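PDB 7LPO: cytoplasmic protein, which probably hydrolyses the beta-glucosidic bond of steryl glucosides, as expected of a sterylglucosidase of glycoside hydrolase family 5. Local coordinates for residues 732-744 against 761-773. Residues are numbered along the deposited sequence; the frame is centred on the assembly and turned at random.
Sequences LDVTIVASHGRVE and EEVYTIEVQRNGG
Ile736, Ala738, Ile766 and Val768 interlock on one face of an antiparallel strand pair, 734-738 against 761-770. Ile736 and Ile766 lie side by side, and CD1 of Ile766 settles against CG2 of Ile736 at 3.9 Å. The same methyl meets CG1 of Val743 tip to tip, because the chain turns at 739-741 and strand 742-746 brings Val743 over this face. Ile766 reaches that hollow with CG1 anti to its backbone N (chi1 -171°); beside it the small Ala738 leaves room for its CG1. Val768 fits between Val734 and Ile736, one methyl to each. Branched side chains suit these extended strands.

Past the strand, His740 lies flat on Tyr764, the ring centroids 3.8 Å apart and the planes 11° from parallel. Ser739 OG sits in the plane of the imidazole at its edge, sharing a hydrogen bond with His740 ND1 at 2.8 Å. The same hydroxyl accepts from Thr765 N at 2.9 Å, nearly straight at 170°; a small hydroxyl residue can thus continue the backbone pairing and, with the Tyr764 stack, is consistent with a fixed ring orientation. Glu762 OE2 takes a weak bond from His740 NE2, while Tyr764 OH is bound by Pro755 O.

At the other end the amide of Asn771 crosses the carboxylate of Asp733, ND2 meeting OD1 at 3.0 Å from above the carboxylate plane. Asn771, second residue of the type II turn from Arg770 to Gly773, also binds Asp733 O through its backbone N.

Strand 734-738 is an outer strand of a four-stranded antiparallel sheet in the C-terminal domain, with 761-770 next to it. Its chemistry is divided: the aliphatic face packs under Trp752 of strand 749-753 and Tyr716 of helix 713-716, whereas Thr735, Glu767 and Gln769 make the other face polar around apolar Val737, and a water lies within bonding distance of Thr765 OG1, Val737 O and Glu767 OE2. Main-chain bonds set the register, with a ring stack and Ser739 bonds at one end and the Asp733-Asn771 bonds at the other.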
loop_
_atom_site.group_PDB
_atom_site.type_symbol
_atom_site.label_atom_id
_atom_site.label_comp_id
_atom_site.label_asym_id
_atom_site.label_seq_id
_atom_site.Cartn_x
_atom_site.Cartn_y
_atom_site.Cartn_z
ATOM N N LEU A 732 -24.124 24.500 -2.132
ATOM C CA LEU A 732 -24.760 23.538 -1.245
ATOM C C LEU A 732 -26.201 23.940 -0.961
ATOM O O LEU A 732 -26.516 25.119 -0.764
ATOM C CB LEU A 732 -23.996 23.429 0.069
ATOM C CG LEU A 732 -22.612 22.783 0.039
ATOM C CD1 LEU A 732 -21.995 22.844 1.446
ATOM C CD2 LEU A 732 -22.664 21.372 -0.434
ATOM N N ASP A 733 -27.079 22.946 -0.942
ATOM C CA ASP A 733 -28.493 23.113 -0.593
ATOM C C ASP A 733 -28.795 22.063 0.475
ATOM O O ASP A 733 -29.283 20.974 0.164
ATOM C CB ASP A 733 -29.398 22.962 -1.829
ATOM C CG ASP A 733 -30.853 23.340 -1.540
ATOM O OD1 ASP A 733 -31.111 23.932 -0.473
ATOM O OD2 ASP A 733 -31.737 23.054 -2.377
ATOM N N VAL A 734 -28.502 22.392 1.736
ATOM C CA VAL A 734 -28.572 21.426 2.825
ATOM C C VAL A 734 -29.347 22.002 4.004
ATOM O O VAL A 734 -29.479 23.217 4.168
ATOM C CB VAL A 734 -27.173 20.990 3.317
ATOM C CG1 VAL A 734 -26.391 20.267 2.233
ATOM C CG2 VAL A 734 -26.382 22.208 3.820
ATOM N N THR A 735 -29.832 21.092 4.849
ATOM C CA THR A 735 -30.394 21.406 6.155
ATOM C C THR A 735 -29.438 20.885 7.221
ATOM O O THR A 735 -28.979 19.744 7.134
ATOM C CB THR A 735 -31.777 20.774 6.322
ATOM O OG1 THR A 735 -32.731 21.490 5.520
ATOM C CG2 THR A 735 -32.209 20.821 7.793
ATOM N N ILE A 736 -29.136 21.717 8.214
ATOM C CA ILE A 736 -28.156 21.405 9.247
ATOM C C ILE A 736 -28.820 21.506 10.614
ATOM O O ILE A 736 -29.506 22.491 10.906
ATOM C CB ILE A 736 -26.942 22.347 9.168
ATOM C CG1 ILE A 736 -26.211 22.166 7.828
ATOM C CG2 ILE A 736 -26.012 22.106 10.345
ATOM C CD1 ILE A 736 -25.238 23.276 7.509
ATOM N N VAL A 737 -28.599 20.498 11.453
ATOM C CA VAL A 737 -29.113 20.463 12.818
ATOM C C VAL A 737 -27.930 20.188 13.738
ATOM O O VAL A 737 -27.380 19.080 13.734
ATOM C CB VAL A 737 -30.205 19.400 12.999
ATOM C CG1 VAL A 737 -30.720 19.396 14.436
ATOM C CG2 VAL A 737 -31.345 19.644 12.022
ATOM N N ALA A 738 -27.534 21.189 14.517
ATOM C CA ALA A 738 -26.454 21.056 15.484
ATOM C C ALA A 738 -27.000 21.189 16.901
ATOM O O ALA A 738 -27.857 22.035 17.171
ATOM C CB ALA A 738 -25.365 22.103 15.238
ATOM N N SER A 739 -26.491 20.350 17.805
ATOM C CA SER A 739 -27.001 20.312 19.170
ATOM C C SER A 739 -26.526 21.503 19.992
ATOM O O SER A 739 -27.218 21.920 20.927
ATOM C CB SER A 739 -26.563 19.013 19.851
ATOM O OG SER A 739 -25.147 18.961 19.934
ATOM N N HIS A 740 -25.351 22.033 19.673
ATOM C CA HIS A 740 -24.778 23.190 20.337
ATOM C C HIS A 740 -24.187 24.102 19.273
ATOM O O HIS A 740 -23.861 23.664 18.169
ATOM C CB HIS A 740 -23.677 22.794 21.340
ATOM C CG HIS A 740 -24.136 21.865 22.420
ATOM N ND1 HIS A 740 -24.573 20.582 22.166
ATOM C CD2 HIS A 740 -24.216 22.032 23.762
ATOM C CE1 HIS A 740 -24.908 20.000 23.304
ATOM N NE2 HIS A 740 -24.706 20.860 24.287
ATOM N N GLY A 741 -24.049 25.381 19.612
ATOM C CA GLY A 741 -23.260 26.290 18.800
ATOM C C GLY A 741 -23.953 26.792 17.541
ATOM O O GLY A 741 -25.182 26.754 17.398
ATOM N N ARG A 742 -23.124 27.292 16.621
ATOM C CA ARG A 742 -23.580 27.907 15.382
ATOM C C ARG A 742 -22.725 27.406 14.224
ATOM O O ARG A 742 -21.598 26.940 14.414
ATOM C CB ARG A 742 -23.514 29.441 15.456
ATOM C CG ARG A 742 -22.106 29.986 15.538
ATOM C CD ARG A 742 -22.075 31.511 15.718
ATOM N NE ARG A 742 -20.709 32.008 15.916
ATOM C CZ ARG A 742 -19.878 32.324 14.927
ATOM N NH1 ARG A 742 -20.270 32.208 13.666
ATOM N NH2 ARG A 742 -18.655 32.760 15.199
ATOM N N VAL A 743 -23.267 27.523 13.009
ATOM C CA VAL A 743 -22.610 27.014 11.809
ATOM C C VAL A 743 -22.747 28.015 10.668
ATOM O O VAL A 743 -23.651 28.852 10.643
ATOM C CB VAL A 743 -23.194 25.653 11.357
ATOM C CG1 VAL A 743 -23.344 24.697 12.539
ATOM C CG2 VAL A 743 -24.550 25.859 10.688
ATOM N N GLU A 744 -21.837 27.901 9.702
ATOM C CA GLU A 744 -21.940 28.620 8.441
ATOM C C GLU A 744 -21.206 27.812 7.380
ATOM O O GLU A 744 -20.183 27.184 7.660
ATOM C CB GLU A 744 -21.379 30.043 8.549
ATOM C CG GLU A 744 -19.890 30.158 8.390
ATOM C CD GLU A 744 -19.429 31.600 8.226
ATOM O OE1 GLU A 744 -20.044 32.501 8.839
ATOM O OE2 GLU A 744 -18.447 31.829 7.480
ATOM N N GLU A 761 -16.996 16.439 30.301
ATOM C CA GLU A 761 -17.003 16.206 28.868
ATOM C C GLU A 761 -18.426 15.902 28.434
ATOM O O GLU A 761 -19.236 15.394 29.212
ATOM C CB GLU A 761 -16.061 15.066 28.462
ATOM C CG GLU A 761 -15.999 13.906 29.434
ATOM C CD GLU A 761 -14.852 12.953 29.124
ATOM O OE1 GLU A 761 -15.114 11.740 28.957
ATOM O OE2 GLU A 761 -13.690 13.421 29.039
ATOM N N GLU A 762 -18.712 16.212 27.174
ATOM C CA GLU A 762 -20.056 16.141 26.630
ATOM C C GLU A 762 -19.943 15.870 25.139
ATOM O O GLU A 762 -19.007 16.341 24.487
ATOM C CB GLU A 762 -20.811 17.444 26.899
ATOM C CG GLU A 762 -22.319 17.353 26.809
ATOM C CD GLU A 762 -22.981 18.638 27.279
ATOM O OE1 GLU A 762 -22.440 19.276 28.214
ATOM O OE2 GLU A 762 -24.028 19.015 26.713
ATOM N N VAL A 763 -20.880 15.094 24.610
ATOM C CA VAL A 763 -20.916 14.774 23.192
ATOM C C VAL A 763 -21.868 15.739 22.497
ATOM O O VAL A 763 -23.072 15.751 22.776
ATOM C CB VAL A 763 -21.344 13.317 22.952
ATOM C CG1 VAL A 763 -21.466 13.054 21.449
ATOM C CG2 VAL A 763 -20.369 12.357 23.605
ATOM N N TYR A 764 -21.330 16.539 21.587
ATOM C CA TYR A 764 -22.125 17.348 20.679
ATOM C C TYR A 764 -22.352 16.579 19.379
ATOM O O TYR A 764 -21.589 15.679 19.023
ATOM C CB TYR A 764 -21.418 18.666 20.377
ATOM C CG TYR A 764 -21.085 19.529 21.569
ATOM C CD1 TYR A 764 -21.504 19.199 22.846
ATOM C CD2 TYR A 764 -20.359 20.698 21.403
ATOM C CE1 TYR A 764 -21.202 20.010 23.926
ATOM C CE2 TYR A 764 -20.049 21.502 22.464
ATOM C CZ TYR A 764 -20.467 21.158 23.724
ATOM O OH TYR A 764 -20.147 21.984 24.774
ATOM N N THR A 765 -23.416 16.940 18.666
ATOM C CA THR A 765 -23.743 16.278 17.412
ATOM C C THR A 765 -24.142 17.308 16.367
ATOM O O THR A 765 -24.680 18.374 16.682
ATOM C CB THR A 765 -24.888 15.256 17.563
ATOM O OG1 THR A 765 -26.106 15.933 17.926
ATOM C CG2 THR A 765 -24.542 14.212 18.612
ATOM N N ILE A 766 -23.894 16.961 15.109
ATOM C CA ILE A 766 -24.307 17.766 13.967
ATOM C C ILE A 766 -24.821 16.808 12.905
ATOM O O ILE A 766 -24.188 15.781 12.634
ATOM C CB ILE A 766 -23.157 18.642 13.424
ATOM C CG1 ILE A 766 -23.704 19.627 12.391
ATOM C CG2 ILE A 766 -22.044 17.798 12.826
ATOM C CD1 ILE A 766 -22.810 20.834 12.167
ATOM N N GLU A 767 -25.970 17.135 12.318
ATOM C CA GLU A 767 -26.590 16.318 11.286
ATOM C C GLU A 767 -26.833 17.163 10.044
ATOM O O GLU A 767 -27.240 18.325 10.139
ATOM C CB GLU A 767 -27.896 15.710 11.783
ATOM C CG GLU A 767 -27.734 14.928 13.072
ATOM C CD GLU A 767 -29.043 14.721 13.804
ATOM O OE1 GLU A 767 -29.816 13.835 13.380
ATOM O OE2 GLU A 767 -29.296 15.443 14.801
ATOM N N VAL A 768 -26.578 16.567 8.883
ATOM C CA VAL A 768 -26.645 17.257 7.603
ATOM C C VAL A 768 -27.371 16.363 6.611
ATOM O O VAL A 768 -27.201 15.138 6.625
ATOM C CB VAL A 768 -25.236 17.606 7.081
ATOM C CG1 VAL A 768 -25.316 18.281 5.702
ATOM C CG2 VAL A 768 -24.494 18.478 8.077
ATOM N N GLN A 769 -28.187 16.970 5.753
ATOM C CA GLN A 769 -28.729 16.255 4.608
ATOM C C GLN A 769 -29.067 17.255 3.520
ATOM O O GLN A 769 -29.326 18.430 3.793
ATOM C CB GLN A 769 -29.971 15.431 4.963
ATOM C CG GLN A 769 -31.162 16.229 5.440
ATOM C CD GLN A 769 -32.273 15.331 5.962
ATOM O OE1 GLN A 769 -32.708 14.398 5.284
ATOM N NE2 GLN A 769 -32.722 15.595 7.180
ATOM N N ARG A 770 -29.073 16.773 2.282
ATOM C CA ARG A 770 -29.502 17.607 1.171
ATOM C C ARG A 770 -31.007 17.838 1.241
ATOM O O ARG A 770 -31.785 16.900 1.439
ATOM C CB ARG A 770 -29.134 16.961 -0.161
ATOM C CG ARG A 770 -29.445 17.854 -1.358
ATOM C CD ARG A 770 -29.043 17.191 -2.665
ATOM N NE ARG A 770 -29.395 18.022 -3.814
ATOM C CZ ARG A 770 -30.559 17.951 -4.457
ATOM N NH1 ARG A 770 -31.500 17.091 -4.078
ATOM N NH2 ARG A 770 -30.791 18.749 -5.483
ATOM N N ASN A 771 -31.416 19.093 1.081
ATOM C CA ASN A 771 -32.836 19.419 1.029
ATOM C C ASN A 771 -33.482 18.739 -0.164
ATOM O O ASN A 771 -33.069 18.954 -1.308
ATOM C CB ASN A 771 -33.018 20.928 0.943
ATOM C CG ASN A 771 -32.646 21.616 2.224
ATOM O OD1 ASN A 771 -32.958 21.128 3.315
ATOM N ND2 ASN A 771 -31.963 22.747 2.111
ATOM N N GLY A 772 -34.497 17.924 0.103
ATOM C CA GLY A 772 -35.184 17.209 -0.947
ATOM C C GLY A 772 -34.556 15.891 -1.326
ATOM O O GLY A 772 -34.895 15.343 -2.381
ATOM N N GLY A 773 -33.644 15.372 -0.515
ATOM C CA GLY A 773 -33.103 14.056 -0.758
ATOM C C GLY A 773 -31.917 14.071 -1.700
ATOM O O GLY A 773 -31.252 15.086 -1.911
HETATM O O HOH W 1 -30.120 17.705 9.029
HETATM O O HOH W 2 -27.757 17.025 16.036
#